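Local coordinates for protein delta-1-pyrroline-5-carboxylate dehydrogenase, mitochondrial (Mus musculus, PDB 4E3X) that catalyses the NAD-dependent oxidation of glutamic gamma-semialdehyde to L-glutamate, the second step of proline degradation in mitochondria, at residues V178-E183 and T195-L200; E277-I282 and D303-F308; F308-G313 and W541-V546. All coordinates share one frame; numbering follows the deposited sequence.

Interaction 1. Residues V178-E183 and T195-L200; sequences VELEGE and TVYRGL
L180 lies against one face of the Y197 ring. Its CG stands 3.8 Å from the ring centroid and 8° off the ring normal, which defines a CH-pi contact centred on the face. With CG anti to the backbone N (chi1 174°), both methyls of L180 also meet the ring, CD2 approaching Y197 CD1 at 3.8 Å. On the opposite face the tyrosine carries the methyl of T195 from its own strand, offset toward the rim, so the ring is sandwiched between aliphatic groups that limit its turning. The edge is held separately: Y197 OH donates to E183 O at 2.7 Å, the carbonyl oxygen lying in the ring plane and the donor tilted only 19° from the carbonyl plane. The acceptor belongs to the last residue of a type I turn from L180 to E183, closed by E183 N to L180 O at 2.9 Å; the same L180 O borders the ring at Y197 CE2. A water completes the joint, donating a hydrogen bond to E181 OE2 and accepting one from Y197 N. H536 of the second subunit also packs on Y197. The tyrosine thus fastens helix 155-180 and the turn after it to strand 191-199, which pairs antiparallel with strand 542-550 in the two-stranded projection typical of the oligomerisation domain of aldehyde dehydrogenases.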
loop_
_atom_site.group_PDB
_atom_site.type_symbol
_atom_site.label_atom_id
_atom_site.label_comp_id
_atom_site.label_asym_id
_atom_site.label_seq_id
_atom_site.Cartn_x
_atom_site.Cartn_y
_atom_site.Cartn_z
ATOM N N VAL B 178 -4.706 -0.437 17.954
ATOM C CA VAL B 178 -5.631 0.213 18.870
ATOM C C VAL B 178 -5.594 1.731 18.672
ATOM O O VAL B 178 -6.637 2.399 18.645
ATOM C CB VAL B 178 -5.321 -0.172 20.336
ATOM C CG1 VAL B 178 -5.976 0.798 21.317
ATOM C CG2 VAL B 178 -5.749 -1.615 20.604
ATOM N N GLU B 179 -4.395 2.273 18.483
ATOM C CA GLU B 179 -4.246 3.714 18.365
ATOM C C GLU B 179 -4.648 4.224 16.981
ATOM O O GLU B 179 -5.060 5.372 16.855
ATOM C CB GLU B 179 -2.836 4.142 18.789
ATOM C CG GLU B 179 -2.606 3.833 20.275
ATOM C CD GLU B 179 -1.247 4.241 20.815
ATOM O OE1 GLU B 179 -0.405 4.761 20.053
ATOM O OE2 GLU B 179 -1.021 4.023 22.024
ATOM N N LEU B 180 -4.583 3.365 15.960
ATOM C CA LEU B 180 -5.008 3.749 14.612
ATOM C C LEU B 180 -6.470 4.182 14.595
ATOM O O LEU B 180 -6.861 5.061 13.831
ATOM C CB LEU B 180 -4.803 2.592 13.625
ATOM C CG LEU B 180 -5.322 2.789 12.194
ATOM C CD1 LEU B 180 -4.619 3.958 11.495
ATOM C CD2 LEU B 180 -5.179 1.498 11.384
ATOM N N GLU B 181 -7.284 3.580 15.451
ATOM C CA GLU B 181 -8.701 3.936 15.486
ATOM C C GLU B 181 -8.931 5.375 15.942
ATOM O O GLU B 181 -9.993 5.949 15.702
ATOM C CB GLU B 181 -9.490 2.941 16.330
ATOM C CG GLU B 181 -9.515 1.559 15.701
ATOM C CD GLU B 181 -10.655 0.701 16.196
ATOM O OE1 GLU B 181 -10.910 0.696 17.420
ATOM O OE2 GLU B 181 -11.287 0.026 15.351
ATOM N N GLY B 182 -7.924 5.964 16.578
ATOM C CA GLY B 182 -7.984 7.367 16.945
ATOM C C GLY B 182 -7.677 8.325 15.804
ATOM O O GLY B 182 -7.846 9.537 15.942
ATOM N N GLU B 183 -7.214 7.790 14.681
ATOM C CA GLU B 183 -6.992 8.608 13.494
ATOM C C GLU B 183 -8.318 8.785 12.748
ATOM O O GLU B 183 -8.760 7.915 11.979
ATOM C CB GLU B 183 -5.908 8.009 12.590
ATOM C CG GLU B 183 -5.702 8.783 11.288
ATOM C CD GLU B 183 -5.452 10.271 11.510
ATOM O OE1 GLU B 183 -4.378 10.621 12.043
ATOM O OE2 GLU B 183 -6.327 11.092 11.148
ATOM N N THR B 195 -14.063 7.134 10.447
ATOM C CA THR B 195 -13.407 6.099 9.666
ATOM C C THR B 195 -13.505 4.757 10.371
ATOM O O THR B 195 -13.143 4.631 11.540
ATOM C CB THR B 195 -11.924 6.432 9.401
ATOM O OG1 THR B 195 -11.849 7.624 8.608
ATOM C CG2 THR B 195 -11.233 5.297 8.656
ATOM N N VAL B 196 -14.009 3.768 9.644
ATOM C CA VAL B 196 -14.067 2.391 10.097
ATOM C C VAL B 196 -12.909 1.655 9.429
ATOM O O VAL B 196 -12.839 1.592 8.199
ATOM C CB VAL B 196 -15.391 1.740 9.665
ATOM C CG1 VAL B 196 -15.409 0.270 10.048
ATOM C CG2 VAL B 196 -16.595 2.477 10.257
ATOM N N TYR B 197 -12.000 1.106 10.231
ATOM C CA TYR B 197 -10.849 0.388 9.698
ATOM C C TYR B 197 -11.251 -1.072 9.456
ATOM O O TYR B 197 -11.008 -1.951 10.289
ATOM C CB TYR B 197 -9.621 0.565 10.610
ATOM C CG TYR B 197 -9.127 1.997 10.560
ATOM C CD1 TYR B 197 -8.337 2.436 9.505
ATOM C CD2 TYR B 197 -9.511 2.932 11.527
ATOM C CE1 TYR B 197 -7.912 3.750 9.426
ATOM C CE2 TYR B 197 -9.090 4.254 11.449
ATOM C CZ TYR B 197 -8.283 4.652 10.401
ATOM O OH TYR B 197 -7.866 5.960 10.310
ATOM N N ARG B 198 -11.903 -1.312 8.317
ATOM C CA ARG B 198 -12.401 -2.633 7.941
ATOM C C ARG B 198 -11.241 -3.559 7.638
ATOM O O ARG B 198 -10.253 -3.142 7.040
ATOM C CB ARG B 198 -13.252 -2.555 6.666
ATOM C CG ARG B 198 -14.455 -1.612 6.720
ATOM C CD ARG B 198 -15.198 -1.589 5.375
ATOM N NE ARG B 198 -14.317 -1.218 4.269
ATOM C CZ ARG B 198 -14.728 -0.874 3.050
ATOM N NH1 ARG B 198 -16.023 -0.786 2.774
ATOM N NH2 ARG B 198 -13.834 -0.584 2.111
ATOM N N GLY B 199 -11.381 -4.839 7.976
ATOM C CA GLY B 199 -10.485 -5.832 7.410
ATOM C C GLY B 199 -10.733 -5.954 5.911
ATOM O O GLY B 199 -11.727 -5.440 5.400
ATOM N N LEU B 200 -9.823 -6.600 5.191
ATOM C CA LEU B 200 -10.030 -6.836 3.765
ATOM C C LEU B 200 -11.140 -7.871 3.572
ATOM O O LEU B 200 -11.282 -8.804 4.379
ATOM C CB LEU B 200 -8.737 -7.310 3.104
ATOM C CG LEU B 200 -7.460 -6.540 3.425
ATOM C CD1 LEU B 200 -6.272 -7.113 2.656
ATOM C CD2 LEU B 200 -7.605 -5.043 3.170
HETATM O O HOH W 1 -12.608 0.719 12.994
#

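Interaction 2. Residues E277-I282 and D303-F308; sequences EHLCGI and DRFRTF. With PRO (proline), chain I.
The R306 guanidinium has H278 CE1 over the centre of one face, 3.3 Å above its plane, and E277 OE1 at its edge. The imidazole is turned 62° from the guanidinium, so the two are not stacked: R306 NH1 falls at the imidazole edge, in its plane, while E277 CG lies over one face of that ring, toward the rim. The F305 ring carries R304 CG toward the rim of one face and touches L279 CB obliquely through CE1 at 3.9 Å. F308 offers a face to a bound proline, whose CG is 3.7 Å above the ring. These groups sit at one end of the beta-alpha-beta crossover of the Rossmann-type NAD-binding domain, where the start of strand 279-285 meets the loop that leads from helix 288-300 into strand 310-314. In the salt bridge R306 NE lies 2.9 Å from E277 OE1. A second bond to the same oxygen, from R306 NH2, is weak. OE1 is met from above the carboxylate plane, 49° out of it. The R306 chain, extended from CG to NE, runs alongside H278 in the same direction and brings its guanidinium to this carboxylate. Proline N also comes within 2.7 Å of F305 O, and the proline is also hydrogen-bonded to L302 O and to K292 NZ of the second subunit. The straightest bond across the contact is between backbones: R306 N donates to E277 O at 3.0 Å, 168° at the hydrogen and in the carbonyl plane.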
loop_
_atom_site.group_PDB
_atom_site.type_symbol
_atom_site.label_atom_id
_atom_site.label_comp_id
_atom_site.label_asym_id
_atom_site.label_seq_id
_atom_site.Cartn_x
_atom_site.Cartn_y
_atom_site.Cartn_z
ATOM N N GLU B 277 -11.651 -16.668 -6.029
ATOM C CA GLU B 277 -12.194 -15.327 -6.237
ATOM C C GLU B 277 -12.148 -14.467 -4.970
ATOM O O GLU B 277 -12.273 -13.245 -5.045
ATOM C CB GLU B 277 -13.621 -15.413 -6.764
ATOM C CG GLU B 277 -14.618 -15.963 -5.764
ATOM C CD GLU B 277 -16.014 -16.074 -6.339
ATOM O OE1 GLU B 277 -16.613 -15.027 -6.661
ATOM O OE2 GLU B 277 -16.510 -17.211 -6.474
ATOM N N HIS B 278 -11.951 -15.105 -3.820
ATOM C CA HIS B 278 -11.980 -14.403 -2.548
ATOM C C HIS B 278 -10.608 -14.016 -2.016
ATOM O O HIS B 278 -10.500 -13.497 -0.912
ATOM C CB HIS B 278 -12.697 -15.258 -1.513
ATOM C CG HIS B 278 -14.092 -15.608 -1.908
ATOM N ND1 HIS B 278 -15.105 -14.677 -1.928
ATOM C CD2 HIS B 278 -14.639 -16.774 -2.322
ATOM C CE1 HIS B 278 -16.222 -15.259 -2.322
ATOM N NE2 HIS B 278 -15.967 -16.531 -2.565
ATOM N N LEU B 279 -9.545 -14.262 -2.775
ATOM C CA LEU B 279 -8.223 -13.833 -2.328
ATOM C C LEU B 279 -8.152 -12.309 -2.243
ATOM O O LEU B 279 -8.430 -11.619 -3.217
ATOM C CB LEU B 279 -7.155 -14.308 -3.314
ATOM C CG LEU B 279 -5.715 -13.947 -2.926
ATOM C CD1 LEU B 279 -5.261 -14.748 -1.716
ATOM C CD2 LEU B 279 -4.741 -14.141 -4.087
ATOM N N CYS B 280 -7.747 -11.775 -1.097
ATOM C CA CYS B 280 -7.583 -10.331 -1.021
ATOM C C CYS B 280 -6.169 -9.895 -0.668
ATOM O O CYS B 280 -5.854 -8.714 -0.756
ATOM C CB CYS B 280 -8.611 -9.687 -0.084
ATOM S SG CYS B 280 -8.573 -10.299 1.605
ATOM N N GLY B 281 -5.314 -10.835 -0.308
ATOM C CA GLY B 281 -3.954 -10.462 0.022
ATOM C C GLY B 281 -3.042 -11.652 0.111
ATOM O O GLY B 281 -3.478 -12.754 0.434
ATOM N N ILE B 282 -1.770 -11.418 -0.187
ATOM C CA ILE B 282 -0.721 -12.379 0.067
ATOM C C ILE B 282 0.341 -11.663 0.880
ATOM O O ILE B 282 0.824 -10.598 0.492
ATOM C CB ILE B 282 -0.120 -12.927 -1.241
ATOM C CG1 ILE B 282 -1.201 -13.621 -2.081
ATOM C CG2 ILE B 282 0.997 -13.895 -0.924
ATOM C CD1 ILE B 282 -0.712 -14.095 -3.435
ATOM N N ASP B 303 -9.363 -11.241 -13.503
ATOM C CA ASP B 303 -10.797 -11.148 -13.803
ATOM C C ASP B 303 -11.671 -11.740 -12.701
ATOM O O ASP B 303 -12.761 -11.241 -12.436
ATOM C CB ASP B 303 -11.159 -11.887 -15.097
ATOM C CG ASP B 303 -10.511 -11.296 -16.335
ATOM O OD1 ASP B 303 -10.037 -10.150 -16.297
ATOM O OD2 ASP B 303 -10.504 -11.994 -17.370
ATOM N N ARG B 304 -11.215 -12.821 -12.077
ATOM C CA ARG B 304 -12.090 -13.561 -11.172
ATOM C C ARG B 304 -12.212 -12.957 -9.775
ATOM O O ARG B 304 -13.208 -13.178 -9.093
ATOM C CB ARG B 304 -11.657 -15.027 -11.057
ATOM C CG ARG B 304 -10.515 -15.273 -10.072
ATOM C CD ARG B 304 -10.122 -16.745 -10.062
ATOM N NE ARG B 304 -9.770 -17.213 -11.400
ATOM C CZ ARG B 304 -9.567 -18.487 -11.718
ATOM N NH1 ARG B 304 -9.676 -19.433 -10.794
ATOM N NH2 ARG B 304 -9.253 -18.818 -12.963
ATOM N N PHE B 305 -11.210 -12.200 -9.337
ATOM C CA PHE B 305 -11.223 -11.718 -7.956
ATOM C C PHE B 305 -12.320 -10.692 -7.719
ATOM O O PHE B 305 -12.583 -9.829 -8.554
ATOM C CB PHE B 305 -9.870 -11.133 -7.543
ATOM C CG PHE B 305 -8.725 -12.079 -7.726
ATOM C CD1 PHE B 305 -8.656 -13.265 -7.005
ATOM C CD2 PHE B 305 -7.698 -11.770 -8.602
ATOM C CE1 PHE B 305 -7.593 -14.141 -7.187
ATOM C CE2 PHE B 305 -6.633 -12.639 -8.781
ATOM C CZ PHE B 305 -6.582 -13.826 -8.074
ATOM N N ARG B 306 -12.951 -10.780 -6.558
ATOM C CA ARG B 306 -13.949 -9.790 -6.181
ATOM C C ARG B 306 -13.339 -8.400 -5.946
ATOM O O ARG B 306 -14.009 -7.380 -6.168
ATOM C CB ARG B 306 -14.744 -10.290 -4.980
ATOM C CG ARG B 306 -15.597 -11.488 -5.350
ATOM C CD ARG B 306 -16.567 -11.898 -4.265
ATOM N NE ARG B 306 -17.399 -13.004 -4.729
ATOM C CZ ARG B 306 -18.447 -13.484 -4.071
ATOM N NH1 ARG B 306 -18.802 -12.951 -2.909
ATOM N NH2 ARG B 306 -19.144 -14.492 -4.577
ATOM N N THR B 307 -12.080 -8.342 -5.518
ATOM C CA THR B 307 -11.392 -7.057 -5.470
ATOM C C THR B 307 -9.952 -7.233 -5.937
ATOM O O THR B 307 -9.575 -8.307 -6.409
ATOM C CB THR B 307 -11.464 -6.393 -4.074
ATOM O OG1 THR B 307 -11.025 -5.029 -4.165
ATOM C CG2 THR B 307 -10.621 -7.144 -3.048
ATOM N N PHE B 308 -9.155 -6.181 -5.825
ATOM C CA PHE B 308 -7.767 -6.225 -6.266
ATOM C C PHE B 308 -6.892 -6.709 -5.120
ATOM O O PHE B 308 -6.763 -6.017 -4.111
ATOM C CB PHE B 308 -7.335 -4.832 -6.728
ATOM C CG PHE B 308 -8.055 -4.370 -7.966
ATOM C CD1 PHE B 308 -9.203 -3.598 -7.876
ATOM C CD2 PHE B 308 -7.614 -4.757 -9.218
ATOM C CE1 PHE B 308 -9.879 -3.199 -9.021
ATOM C CE2 PHE B 308 -8.281 -4.360 -10.365
ATOM C CZ PHE B 308 -9.415 -3.586 -10.268
HETATM N N PRO I . -11.571 -8.408 -10.640
HETATM C CA PRO I . -12.802 -7.682 -10.949
HETATM C C PRO I . -12.938 -7.525 -12.450
HETATM O O PRO I . -12.030 -7.908 -13.184
HETATM C CB PRO I . -12.573 -6.318 -10.291
HETATM C CG PRO I . -11.522 -6.539 -9.275
HETATM C CD PRO I . -10.626 -7.561 -9.893
HETATM O OXT PRO I . -13.940 -7.014 -12.949
HETATM O O HOH W 2 -10.967 -10.932 -3.991
HETATM O O HOH W 3 -15.334 -14.764 -9.801
HETATM O O HOH W 4 -7.484 -6.480 -1.380
#

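Interaction 3. Residues F308-G313 and W541-V546; sequences FPRLAG and WTSPQV. With PRO (proline), chain I.
Strand 310-314, an outermost strand of the parallel NAD-binding sheet, faces the root of strand 542-550 in this contact, and two side chains span the gap. R310 reaches over with its chain extended from CG to NE, chi2 and chi3 both near 180°, which puts the guanidinium at the backbone of T542 and S543. R310 NH1 donates to T542 O at 2.9 Å, but the bond is bent: 137° at the hydrogen, with the donor 47° out of the carbonyl plane. NH1 is shared with R540 O, so two carbonyls hold this nitrogen. From NH2, one water is bonded at 2.9 Å, and a second, weakly held, water leads on to S543 OG, which N529 of the second subunit also binds. Replacing R310 by a leucine would probably leave the T542 and R540 carbonyls without this donor and break the water links to the opposite strand. Two residues further on, A312 CB touches W541 CZ2 at 3.8 Å and CH2 at 3.9 Å; the W541 CB points away from strand 310-314, yet the indole swings back to meet it. W541 also meets the ring of Y537 edge-to-face. An arginine-to-carbonyl bridge beside an alanine-tryptophan contact thus joins two parts of the aldehyde dehydrogenase fold, the Rossmann-type NAD-binding sheet and the antiparallel pair of the oligomerisation domain.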
loop_
_atom_site.group_PDB
_atom_site.type_symbol
_atom_site.label_atom_id
_atom_site.label_comp_id
_atom_site.label_asym_id
_atom_site.label_seq_id
_atom_site.Cartn_x
_atom_site.Cartn_y
_atom_site.Cartn_z
ATOM N N PHE B 308 -9.155 -6.181 -5.825
ATOM C CA PHE B 308 -7.767 -6.225 -6.266
ATOM C C PHE B 308 -6.892 -6.709 -5.120
ATOM O O PHE B 308 -6.763 -6.017 -4.111
ATOM C CB PHE B 308 -7.335 -4.832 -6.728
ATOM C CG PHE B 308 -8.055 -4.370 -7.966
ATOM C CD1 PHE B 308 -9.203 -3.598 -7.876
ATOM C CD2 PHE B 308 -7.614 -4.757 -9.218
ATOM C CE1 PHE B 308 -9.879 -3.199 -9.021
ATOM C CE2 PHE B 308 -8.281 -4.360 -10.365
ATOM C CZ PHE B 308 -9.415 -3.586 -10.268
ATOM N N PRO B 309 -6.278 -7.903 -5.268
ATOM C CA PRO B 309 -5.487 -8.403 -4.136
ATOM C C PRO B 309 -4.258 -7.545 -3.841
ATOM O O PRO B 309 -3.673 -6.944 -4.744
ATOM C CB PRO B 309 -5.083 -9.819 -4.581
ATOM C CG PRO B 309 -6.155 -10.210 -5.596
ATOM C CD PRO B 309 -6.419 -8.918 -6.335
ATOM N N ARG B 310 -3.879 -7.511 -2.570
ATOM C CA ARG B 310 -2.713 -6.775 -2.103
ATOM C C ARG B 310 -1.565 -7.720 -1.835
ATOM O O ARG B 310 -1.669 -8.598 -0.975
ATOM C CB ARG B 310 -3.039 -6.031 -0.816
ATOM C CG ARG B 310 -4.081 -4.969 -1.008
ATOM C CD ARG B 310 -4.370 -4.243 0.281
ATOM N NE ARG B 310 -5.378 -3.203 0.080
ATOM C CZ ARG B 310 -5.692 -2.286 0.984
ATOM N NH1 ARG B 310 -5.081 -2.274 2.164
ATOM N NH2 ARG B 310 -6.628 -1.384 0.713
ATOM N N LEU B 311 -0.472 -7.535 -2.565
ATOM C CA LEU B 311 0.703 -8.365 -2.378
ATOM C C LEU B 311 1.766 -7.648 -1.568
ATOM O O LEU B 311 2.147 -6.530 -1.897
ATOM C CB LEU B 311 1.254 -8.802 -3.726
ATOM C CG LEU B 311 0.668 -10.141 -4.165
ATOM C CD1 LEU B 311 -0.824 -10.038 -4.433
ATOM C CD2 LEU B 311 1.402 -10.640 -5.376
ATOM N N ALA B 312 2.218 -8.290 -0.499
ATOM C CA ALA B 312 3.310 -7.779 0.314
ATOM C C ALA B 312 4.412 -8.823 0.280
ATOM O O ALA B 312 4.148 -10.011 0.490
ATOM C CB ALA B 312 2.852 -7.527 1.743
ATOM N N GLY B 313 5.635 -8.399 -0.015
ATOM C CA GLY B 313 6.740 -9.333 -0.108
ATOM C C GLY B 313 8.033 -8.793 0.455
ATOM O O GLY B 313 8.412 -7.649 0.197
ATOM N N TRP B 541 -3.299 -4.013 5.663
ATOM C CA TRP B 541 -4.275 -5.070 5.949
ATOM C C TRP B 541 -5.644 -4.534 6.356
ATOM O O TRP B 541 -6.493 -5.284 6.828
ATOM C CB TRP B 541 -3.711 -6.078 6.972
ATOM C CG TRP B 541 -2.334 -6.480 6.570
ATOM C CD1 TRP B 541 -1.170 -6.183 7.217
ATOM C CD2 TRP B 541 -1.963 -7.172 5.372
ATOM N NE1 TRP B 541 -0.094 -6.661 6.504
ATOM C CE2 TRP B 541 -0.556 -7.277 5.369
ATOM C CE3 TRP B 541 -2.684 -7.722 4.302
ATOM C CZ2 TRP B 541 0.145 -7.896 4.337
ATOM C CZ3 TRP B 541 -1.989 -8.345 3.286
ATOM C CH2 TRP B 541 -0.586 -8.436 3.314
ATOM N N THR B 542 -5.858 -3.241 6.147
ATOM C CA THR B 542 -7.170 -2.643 6.342
ATOM C C THR B 542 -7.585 -1.901 5.073
ATOM O O THR B 542 -6.739 -1.344 4.361
ATOM C CB THR B 542 -7.209 -1.702 7.591
ATOM O OG1 THR B 542 -8.488 -1.066 7.685
ATOM C CG2 THR B 542 -6.149 -0.615 7.519
ATOM N N SER B 543 -8.884 -1.920 4.787
ATOM C CA SER B 543 -9.464 -1.178 3.680
ATOM C C SER B 543 -10.490 -0.225 4.292
ATOM O O SER B 543 -11.620 -0.623 4.579
ATOM C CB SER B 543 -10.138 -2.154 2.707
ATOM O OG SER B 543 -10.725 -1.481 1.612
ATOM N N PRO B 544 -10.089 1.029 4.551
ATOM C CA PRO B 544 -10.967 1.881 5.363
ATOM C C PRO B 544 -12.273 2.268 4.678
ATOM O O PRO B 544 -12.342 2.394 3.455
ATOM C CB PRO B 544 -10.103 3.123 5.623
ATOM C CG PRO B 544 -8.674 2.630 5.461
ATOM C CD PRO B 544 -8.767 1.642 4.332
ATOM N N GLN B 545 -13.311 2.429 5.491
ATOM C CA GLN B 545 -14.575 3.000 5.065
ATOM C C GLN B 545 -14.769 4.293 5.829
ATOM O O GLN B 545 -14.415 4.372 6.998
ATOM C CB GLN B 545 -15.706 2.039 5.417
ATOM C CG GLN B 545 -17.108 2.554 5.112
ATOM C CD GLN B 545 -18.173 1.693 5.739
ATOM O OE1 GLN B 545 -18.067 1.323 6.908
ATOM N NE2 GLN B 545 -19.199 1.347 4.961
ATOM N N VAL B 546 -15.314 5.319 5.189
ATOM C CA VAL B 546 -15.671 6.539 5.900
ATOM C C VAL B 546 -17.187 6.694 5.886
ATOM O O VAL B 546 -17.809 6.589 4.821
ATOM C CB VAL B 546 -15.009 7.767 5.271
ATOM C CG1 VAL B 546 -15.418 9.023 6.019
ATOM C CG2 VAL B 546 -13.495 7.588 5.281
HETATM N N PRO I . -11.571 -8.408 -10.640
HETATM C CA PRO I . -12.802 -7.682 -10.949
HETATM C C PRO I . -12.938 -7.525 -12.450
HETATM O O PRO I . -12.030 -7.908 -13.184
HETATM C CB PRO I . -12.573 -6.318 -10.291
HETATM C CG PRO I . -11.522 -6.539 -9.275
HETATM C CD PRO I . -10.626 -7.561 -9.893
HETATM O OXT PRO I . -13.940 -7.014 -12.949
HETATM O O HOH W 5 -6.267 1.120 2.034
HETATM O O HOH W 6 -9.155 -2.378 -0.432
#

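Interaction 3 is the buried member, linking the NAD-binding sheet to strand 542-550, while interactions 1 and 2 are partly buried. Interactions 1 and 3 share the two-stranded unit: V196 N lies 2.7 Å from Q545 O. Interactions 2 and 3 hold neighbouring parallel strands, I282 N being 2.9 Å from R310 O, and have F308 in common. Chemistry follows place. Interaction 1 rests on an aliphatic-aromatic contact with one hydroxyl bond, interaction 2 pairs charged side chains where they are more exposed, and interaction 3 sends a charged group to backbone carbonyls. All three come within reach of the second subunit.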